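Local coordinates for PhiRv1 phage protein (Mycobacterium tuberculosis, PDB 6LG3) that is a mycobacterial toxin, probably the EST12 protein that activates a RACK1-NLRP3-gasdermin D pyroptosis and IL-1 beta immune pathway, at residues L13-Q16 and V17-Q21; R7-M10 and H11-A14. All coordinates share one frame; numbering follows the deposited sequence.

Contact 1 (L13-Q16 and V17-Q21)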
ATOM      1  N   LEU A  13      -0.274   4.858   2.316  1.00 30.44           N
ATOM      2  CA  LEU A  13       1.174   4.781   2.494  1.00 30.70           C
ATOM      3  C   LEU A  13       1.895   4.545   1.164  1.00 27.48           C
ATOM      4  O   LEU A  13       2.997   5.067   0.947  1.00 31.07           O
ATOM      5  CB  LEU A  13       1.525   3.670   3.482  1.00 25.55           C
ATOM      6  CG  LEU A  13       0.976   3.780   4.906  1.00 33.95           C
ATOM      7  CD1 LEU A  13       1.390   2.547   5.692  1.00 33.70           C
ATOM      8  CD2 LEU A  13       1.503   5.033   5.567  1.00 38.47           C
ATOM      9  N   ALA A  14       1.307   3.738   0.274  1.00 28.78           N
ATOM     10  CA  ALA A  14       1.947   3.504  -1.021  1.00 29.57           C
ATOM     11  C   ALA A  14       1.957   4.764  -1.873  1.00 30.01           C
ATOM     12  O   ALA A  14       2.966   5.067  -2.524  1.00 32.25           O
ATOM     13  CB  ALA A  14       1.250   2.364  -1.760  1.00 32.59           C
ATOM     14  N   VAL A  15       0.850   5.513  -1.879  1.00 30.57           N
ATOM     15  CA  VAL A  15       0.823   6.796  -2.582  1.00 31.53           C
ATOM     16  C   VAL A  15       1.925   7.709  -2.057  1.00 33.31           C
ATOM     17  O   VAL A  15       2.631   8.363  -2.837  1.00 34.57           O
ATOM     18  CB  VAL A  15      -0.567   7.446  -2.457  1.00 33.17           C
ATOM     19  CG1 VAL A  15      -0.565   8.861  -3.024  1.00 34.39           C
ATOM     20  CG2 VAL A  15      -1.615   6.592  -3.149  1.00 28.22           C
ATOM     21  N   GLN A  16       2.104   7.753  -0.726  1.00 30.73           N
ATOM     22  CA  GLN A  16       3.184   8.558  -0.151  1.00 31.40           C
ATOM     23  C   GLN A  16       4.551   8.088  -0.633  1.00 31.29           C
ATOM     24  O   GLN A  16       5.433   8.911  -0.921  1.00 30.27           O
ATOM     25  CB  GLN A  16       3.131   8.518   1.381  1.00 31.26           C
ATOM     26  CG  GLN A  16       1.917   9.185   1.979  1.00 43.49           C
ATOM     27  CD  GLN A  16       1.914   9.105   3.501  1.00 60.37           C
ATOM     28  OE1 GLN A  16       0.904   8.754   4.116  1.00 64.79           O
ATOM     29  NE2 GLN A  16       3.049   9.430   4.114  1.00 60.51           N
ATOM     30  N   VAL A  17       4.759   6.771  -0.702  1.00 34.76           N
ATOM     31  CA  VAL A  17       6.047   6.245  -1.151  1.00 35.26           C
ATOM     32  C   VAL A  17       6.307   6.647  -2.596  1.00 30.05           C
ATOM     33  O   VAL A  17       7.413   7.074  -2.954  1.00 32.52           O
ATOM     34  CB  VAL A  17       6.096   4.714  -0.979  1.00 38.21           C
ATOM     35  CG1 VAL A  17       7.332   4.139  -1.687  1.00 36.65           C
ATOM     36  CG2 VAL A  17       6.093   4.337   0.496  1.00 35.90           C
ATOM     37  N   VAL A  18       5.293   6.503  -3.452  1.00 26.10           N
ATOM     38  CA  VAL A  18       5.484   6.822  -4.865  1.00 32.11           C
ATOM     39  C   VAL A  18       5.787   8.302  -5.030  1.00 35.66           C
ATOM     40  O   VAL A  18       6.671   8.686  -5.811  1.00 31.94           O
ATOM     41  CB  VAL A  18       4.254   6.400  -5.691  1.00 28.09           C
ATOM     42  CG1 VAL A  18       4.427   6.813  -7.160  1.00 27.59           C
ATOM     43  CG2 VAL A  18       4.038   4.893  -5.592  1.00 30.91           C
ATOM     44  N   CYS A  19       5.068   9.155  -4.287  1.00 32.54           N
ATOM     45  CA  CYS A  19       5.317  10.592  -4.366  1.00 32.10           C
ATOM     46  C   CYS A  19       6.726  10.922  -3.913  1.00 34.54           C
ATOM     47  O   CYS A  19       7.414  11.744  -4.533  1.00 34.67           O
ATOM     48  CB  CYS A  19       4.301  11.355  -3.518  1.00 36.22           C
ATOM     49  SG  CYS A  19       2.616  11.348  -4.163  1.00 37.38           S
ATOM     50  N   SER A  20       7.173  10.284  -2.832  1.00 29.92           N
ATOM     51  CA  SER A  20       8.516  10.539  -2.324  1.00 37.24           C
ATOM     52  C   SER A  20       9.580  10.130  -3.333  1.00 40.02           C
ATOM     53  O   SER A  20      10.563  10.853  -3.542  1.00 41.98           O
ATOM     54  CB  SER A  20       8.722   9.796  -1.005  1.00 45.96           C
ATOM     55  OG  SER A  20      10.058   9.934  -0.557  1.00 62.18           O
ATOM     56  N   GLN A  21       9.409   8.971  -3.968  1.00 37.91           N
ATOM     57  CA  GLN A  21      10.452   8.469  -4.851  1.00 41.77           C
ATOM     58  C   GLN A  21      10.431   9.111  -6.227  1.00 40.74           C
ATOM     59  O   GLN A  21      11.453   9.081  -6.917  1.00 43.33           O
ATOM     60  CB  GLN A  21      10.341   6.949  -4.993  1.00 48.39           C
ATOM     61  CG  GLN A  21      10.730   6.197  -3.726  1.00 58.63           C
ATOM     62  CD  GLN A  21      10.869   4.708  -3.950  1.00 66.44           C
ATOM     63  OE1 GLN A  21      10.391   4.169  -4.951  1.00 71.74           O
ATOM     64  NE2 GLN A  21      11.537   4.033  -3.024  1.00 69.59           N
TER
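V15 and C19 meet one turn apart on helix 4-22, joined through both backbone and side chains. The backbone bond runs from C19 N to V15 O at 2.9 Å, with an N-H...O angle of 164°, and the C19 sulfur lies on V15 CG1 at 4.2 Å. C19 SG stands beside its own backbone N (chi1 -70°), which turns it back along the helix toward that methyl. The carbonyls of L13, A14 and Q16 are each taken by the amide four residues on, those of V17, V18 and S20; V18 N reaches A14 O at 2.9 Å. One turn later V17 O receives Q21 N, and V18 O is taken by the T22 hydroxyl. V17 and V18 each set CG2 against a carbonyl of the preceding turn: V17 CG2 is 3.2 Å from L13 O and V18 CG2 3.3 Å from A14 O. The beta-branched valines fit the faces that meet other elements, V15 on helix 26-39 and V17 on V61 of strand 58-64, while polar Q16 and S20 suit exposed positions. The L13 to V18 carbonyls are thus met within the helix, leaving compact apolar groups to pack on its neighbours.

Contact 2 (R7-M10 and H11-A14)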
ATOM      1  N   ARG A   7      -6.418  -2.093   4.397  1.00 28.31           N
ATOM      2  CA  ARG A   7      -6.017  -1.988   2.990  1.00 33.82           C
ATOM      3  C   ARG A   7      -5.981  -0.533   2.541  1.00 36.06           C
ATOM      4  O   ARG A   7      -5.062  -0.116   1.825  1.00 28.56           O
ATOM      5  CB  ARG A   7      -6.962  -2.797   2.093  1.00 38.20           C
ATOM      6  CG  ARG A   7      -6.954  -4.300   2.345  1.00 50.08           C
ATOM      7  CD  ARG A   7      -7.909  -5.038   1.408  1.00 58.97           C
ATOM      8  NE  ARG A   7      -8.290  -6.340   1.951  1.00 68.01           N
ATOM      9  CZ  ARG A   7      -7.661  -7.482   1.685  1.00 71.03           C
ATOM     10  NH1 ARG A   7      -6.611  -7.496   0.871  1.00 66.08           N
ATOM     11  NH2 ARG A   7      -8.084  -8.613   2.235  1.00 72.69           N
ATOM     12  N   GLN A   8      -6.979   0.255   2.958  1.00 37.77           N
ATOM     13  CA  GLN A   8      -7.011   1.671   2.615  1.00 36.06           C
ATOM     14  C   GLN A   8      -5.773   2.395   3.140  1.00 34.50           C
ATOM     15  O   GLN A   8      -5.147   3.184   2.414  1.00 32.84           O
ATOM     16  CB  GLN A   8      -8.296   2.291   3.165  1.00 37.75           C
ATOM     17  CG  GLN A   8      -8.673   3.624   2.568  1.00 56.54           C
ATOM     18  CD  GLN A   8     -10.098   4.021   2.919  1.00 72.38           C
ATOM     19  OE1 GLN A   8     -11.048   3.628   2.237  1.00 77.01           O
ATOM     20  NE2 GLN A   8     -10.253   4.793   3.993  1.00 75.53           N
ATOM     21  N   LEU A   9      -5.387   2.117   4.391  1.00 29.28           N
ATOM     22  CA  LEU A   9      -4.191   2.744   4.947  1.00 29.13           C
ATOM     23  C   LEU A   9      -2.931   2.314   4.191  1.00 33.83           C
ATOM     24  O   LEU A   9      -2.052   3.143   3.908  1.00 30.80           O
ATOM     25  CB  LEU A   9      -4.087   2.417   6.438  1.00 26.04           C
ATOM     26  CG  LEU A   9      -2.910   3.009   7.205  1.00 34.38           C
ATOM     27  CD1 LEU A   9      -2.773   4.498   6.933  1.00 36.63           C
ATOM     28  CD2 LEU A   9      -3.123   2.750   8.696  1.00 35.94           C
ATOM     29  N   MET A  10      -2.830   1.031   3.834  1.00 30.93           N
ATOM     30  CA  MET A  10      -1.672   0.594   3.055  1.00 25.22           C
ATOM     31  C   MET A  10      -1.617   1.305   1.704  1.00 27.13           C
ATOM     32  O   MET A  10      -0.535   1.672   1.233  1.00 27.60           O
ATOM     33  CB  MET A  10      -1.693  -0.927   2.867  1.00 24.96           C
ATOM     34  CG  MET A  10      -1.456  -1.732   4.169  1.00 27.39           C
ATOM     35  SD  MET A  10       0.245  -1.597   4.770  1.00 30.15           S
ATOM     36  CE  MET A  10       1.180  -2.539   3.547  1.00 29.78           C
ATOM     37  N   HIS A  11      -2.772   1.533   1.080  1.00 26.23           N
ATOM     38  CA  HIS A  11      -2.777   2.252  -0.191  1.00 34.88           C
ATOM     39  C   HIS A  11      -2.323   3.698  -0.010  1.00 36.01           C
ATOM     40  O   HIS A  11      -1.563   4.223  -0.838  1.00 30.33           O
ATOM     41  CB  HIS A  11      -4.167   2.200  -0.821  1.00 39.47           C
ATOM     42  CG  HIS A  11      -4.203   2.662  -2.244  1.00 50.23           C
ATOM     43  ND1 HIS A  11      -3.974   1.813  -3.308  1.00 54.86           N
ATOM     44  CD2 HIS A  11      -4.436   3.883  -2.779  1.00 52.73           C
ATOM     45  CE1 HIS A  11      -4.068   2.492  -4.437  1.00 55.78           C
ATOM     46  NE2 HIS A  11      -4.347   3.750  -4.143  1.00 54.24           N
ATOM     47  N   GLU A  12      -2.764   4.356   1.072  1.00 29.91           N
ATOM     48  CA  GLU A  12      -2.327   5.730   1.311  1.00 30.59           C
ATOM     49  C   GLU A  12      -0.819   5.800   1.534  1.00 31.10           C
ATOM     50  O   GLU A  12      -0.137   6.682   0.982  1.00 29.98           O
ATOM     51  CB  GLU A  12      -3.093   6.322   2.495  1.00 37.57           C
ATOM     52  CG  GLU A  12      -4.601   6.376   2.258  1.00 56.23           C
ATOM     53  CD  GLU A  12      -5.388   6.838   3.482  1.00 75.26           C
ATOM     54  OE1 GLU A  12      -6.625   6.639   3.504  1.00 72.74           O
ATOM     55  OE2 GLU A  12      -4.775   7.399   4.419  1.00 85.05           O
ATOM     56  N   LEU A  13      -0.274   4.858   2.316  1.00 30.44           N
ATOM     57  CA  LEU A  13       1.174   4.781   2.494  1.00 30.70           C
ATOM     58  C   LEU A  13       1.895   4.545   1.164  1.00 27.48           C
ATOM     59  O   LEU A  13       2.997   5.067   0.947  1.00 31.07           O
ATOM     60  CB  LEU A  13       1.525   3.670   3.482  1.00 25.55           C
ATOM     61  CG  LEU A  13       0.976   3.780   4.906  1.00 33.95           C
ATOM     62  CD1 LEU A  13       1.390   2.547   5.692  1.00 33.70           C
ATOM     63  CD2 LEU A  13       1.503   5.033   5.567  1.00 38.47           C
ATOM     64  N   ALA A  14       1.307   3.738   0.274  1.00 28.78           N
ATOM     65  CA  ALA A  14       1.947   3.504  -1.021  1.00 29.57           C
ATOM     66  C   ALA A  14       1.957   4.764  -1.873  1.00 30.01           C
ATOM     67  O   ALA A  14       2.966   5.067  -2.524  1.00 32.25           O
ATOM     68  CB  ALA A  14       1.250   2.364  -1.760  1.00 32.59           C
TER
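R7 O receives the amide of H11, the two atoms 2.9 Å apart, and the long arginine side chain leads away from this turn and touches L44 of strand 42-46. Q8 comes next: its carbonyl takes E12 N at 3.0 Å, and its side chain meets that of E12 on an exposed face. There Q8 CG lies 3.8 Å from E12 OE1, the two chains running at a slant to each other with amide and carboxylate planes only 16° apart. The i to i+4 bonding is that of an alpha-helix, here an amphipathic one, with polar residues on one side and apolar ones turned to the three-stranded antiparallel sheet and helix 65-73. L9 belongs to the latter side. Its carbonyl accepts L13 N at 2.9 Å, while L9 CD1 packs on L13 CG at 4.3 Å; L9 also touches L68 and H71. M10 is buried, and its flexible, unbranched chain bends through chi1 -68° and chi2 -70° to bring SD to 4.4 Å from L13 CD1, leaving chi3 to turn the methyl CE. The same residue reaches all three strands, through L44, A51, L53, V61 and A63, and its carbonyl bonds to A14 N at 2.9 Å.

Overall arrangement
Both contacts lie on helix 4-22, with contact 2 (7-14) preceding contact 1 (13-21) along the chain. Their centres are about 10 Å apart, and they share L13 and A14, so one begins where the other ends. Contact 2 sits about 4 Å from the centre of the chain, where the helix meets all three strands of the antiparallel sheet and helix 65-73. Contact 1, about 9 Å from that centre, is nearer the surface and turns toward helix 26-39 as well as strand 58-64. The helix therefore passes from the middle of this small 74-residue chain to its periphery, packing on the sheet along both contacts, with helix 65-73 beside contact 2 and helix 26-39 beside contact 1.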